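Local atomic coordinates of membrane lipoprotein family protein (PDB entry 4PEV), a protein that probably serves as the solute-binding protein of an ABC transporter, holding adenosine in its ligand pocket. Residues C[170-175]-C[210-215]. Numbering follows the deposited sequence.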
loop_
_atom_site.group_PDB
_atom_site.type_symbol
_atom_site.label_atom_id
_atom_site.label_comp_id
_atom_site.label_asym_id
_atom_site.label_seq_id
_atom_site.Cartn_x
_atom_site.Cartn_y
_atom_site.Cartn_z
ATOM N N ALA C 170 10.667 3.942 -10.383
ATOM C CA ALA C 170 11.093 2.622 -10.791
ATOM C C ALA C 170 11.515 2.644 -12.247
ATOM O O ALA C 170 12.454 1.973 -12.636
ATOM C CB ALA C 170 9.973 1.624 -10.568
ATOM N N ALA C 171 10.820 3.419 -13.062
ATOM C CA ALA C 171 11.244 3.595 -14.440
ATOM C C ALA C 171 12.632 4.200 -14.482
ATOM O O ALA C 171 13.427 3.874 -15.355
ATOM C CB ALA C 171 10.271 4.483 -15.207
ATOM N N ASP C 172 12.914 5.080 -13.532
ATOM C CA ASP C 172 14.180 5.790 -13.509
ATOM C C ASP C 172 15.299 4.902 -13.034
ATOM O O ASP C 172 16.400 4.950 -13.578
ATOM C CB ASP C 172 14.100 7.019 -12.607
ATOM C CG ASP C 172 15.404 7.785 -12.558
ATOM O OD1 ASP C 172 15.861 8.302 -13.618
ATOM O OD2 ASP C 172 15.975 7.861 -11.445
ATOM N N ILE C 173 15.024 4.099 -12.016
ATOM C CA ILE C 173 16.015 3.171 -11.490
ATOM C C ILE C 173 16.336 2.113 -12.527
ATOM O O ILE C 173 17.479 1.698 -12.652
ATOM C CB ILE C 173 15.525 2.486 -10.214
ATOM C CG1 ILE C 173 15.409 3.505 -9.083
ATOM C CG2 ILE C 173 16.465 1.355 -9.812
ATOM C CD1 ILE C 173 14.793 2.946 -7.810
ATOM N N ALA C 174 15.329 1.686 -13.277
ATOM C CA ALA C 174 15.520 0.679 -14.311
ATOM C C ALA C 174 16.316 1.247 -15.486
ATOM O O ALA C 174 17.183 0.583 -16.054
ATOM C CB ALA C 174 14.172 0.172 -14.784
ATOM N N ASN C 175 16.009 2.483 -15.852
ATOM C CA ASN C 175 16.814 3.222 -16.810
ATOM C C ASN C 175 18.288 3.311 -16.410
ATOM O O ASN C 175 19.177 3.044 -17.225
ATOM C CB ASN C 175 16.251 4.631 -16.960
ATOM C CG ASN C 175 16.701 5.308 -18.230
ATOM O OD1 ASN C 175 17.013 4.641 -19.218
ATOM N ND2 ASN C 175 16.716 6.640 -18.222
ATOM N N GLN C 210 4.905 5.333 -17.748
ATOM C CA GLN C 210 4.712 5.905 -19.077
ATOM C C GLN C 210 5.001 7.387 -19.057
ATOM O O GLN C 210 5.513 7.926 -20.036
ATOM C CB GLN C 210 3.292 5.686 -19.574
ATOM C CG GLN C 210 2.920 4.238 -19.831
ATOM C CD GLN C 210 3.724 3.638 -20.958
ATOM O OE1 GLN C 210 4.937 3.520 -20.858
ATOM N NE2 GLN C 210 3.055 3.255 -22.033
ATOM N N TYR C 211 4.674 8.038 -17.943
ATOM C CA TYR C 211 4.942 9.456 -17.769
ATOM C C TYR C 211 6.439 9.664 -17.902
ATOM O O TYR C 211 6.894 10.462 -18.715
ATOM C CB TYR C 211 4.442 9.909 -16.400
ATOM C CG TYR C 211 4.448 11.403 -16.124
ATOM C CD1 TYR C 211 5.579 12.029 -15.606
ATOM C CD2 TYR C 211 3.304 12.175 -16.322
ATOM C CE1 TYR C 211 5.582 13.382 -15.318
ATOM C CE2 TYR C 211 3.298 13.530 -16.034
ATOM C CZ TYR C 211 4.442 14.126 -15.531
ATOM O OH TYR C 211 4.462 15.473 -15.242
ATOM N N TYR C 212 7.200 8.909 -17.121
ATOM C CA TYR C 212 8.653 8.943 -17.175
ATOM C C TYR C 212 9.149 8.710 -18.590
ATOM O O TYR C 212 9.861 9.530 -19.126
ATOM C CB TYR C 212 9.243 7.897 -16.242
ATOM C CG TYR C 212 10.736 7.937 -16.200
ATOM C CD1 TYR C 212 11.398 8.837 -15.389
ATOM C CD2 TYR C 212 11.489 7.089 -16.993
ATOM C CE1 TYR C 212 12.776 8.879 -15.354
ATOM C CE2 TYR C 212 12.873 7.124 -16.968
ATOM C CZ TYR C 212 13.509 8.019 -16.147
ATOM O OH TYR C 212 14.883 8.042 -16.120
ATOM N N ASN C 213 8.742 7.597 -19.193
ATOM C CA ASN C 213 9.072 7.280 -20.588
ATOM C C ASN C 213 8.833 8.397 -21.587
ATOM O O ASN C 213 9.724 8.710 -22.382
ATOM C CB ASN C 213 8.289 6.061 -21.043
ATOM C CG ASN C 213 8.849 4.784 -20.488
ATOM O OD1 ASN C 213 10.009 4.718 -20.094
ATOM N ND2 ASN C 213 8.033 3.756 -20.463
ATOM N N GLN C 214 7.638 8.985 -21.553
ATOM C CA GLN C 214 7.294 10.102 -22.449
ATOM C C GLN C 214 8.086 11.360 -22.157
ATOM O O GLN C 214 8.599 11.982 -23.073
ATOM C CB GLN C 214 5.806 10.407 -22.416
ATOM C CG GLN C 214 5.004 9.386 -23.206
ATOM C CD GLN C 214 3.516 9.668 -23.204
ATOM O OE1 GLN C 214 3.072 10.758 -22.813
ATOM N NE2 GLN C 214 2.727 8.681 -23.641
ATOM N N ALA C 215 8.224 11.721 -20.889
ATOM C CA ALA C 215 9.014 12.910 -20.523
ATOM C C ALA C 215 10.516 12.728 -20.728
ATOM O O ALA C 215 11.275 13.629 -20.406
ATOM C CB ALA C 215 8.743 13.318 -19.074
#
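Tyr212 reaches from helix 196-214 to helix 159-181 and carries nearly the whole contact. Its CG stands anti to the backbone N (chi1 -177°), which points the ring at the neighbouring helix.

The packing is on one side of the ring. The Ala171-Asp172 peptide lies over that face, with Asp172 N above the centre. Ala171 CB, 3.4 Å from Tyr212 CD2, and Asp172 CB, 3.6 Å from Tyr212 CE1, flank the rim on the same side.

The polar part gathers at the hydroxyl. Tyr212 OH gives a weak hydrogen bond to Asp172 OD1 at 2.7 Å. Asn175 ND2 donates to Tyr212 OH at 3.1 Å, with the amide plane turned 75° from the ring. Asp172 OD1 has a stronger partner in Ser374 OG. Thr218 and Leu380 also touch the Tyr212 side chain.

A phenylalanine in place of Tyr212 lacks the hydroxyl and would probably leave Asn175 ND2 without this acceptor and Asp172 OD1 without its weak bond.

The axes of segments 170-175 and 210-214 come within 9.4 Å, with their N-to-C directions 53° apart. This is buried helix-helix packing, away from the adenosine site, in the lobe built on the sheet containing strand 248-254, within a two-lobed periplasmic-binding-protein fold.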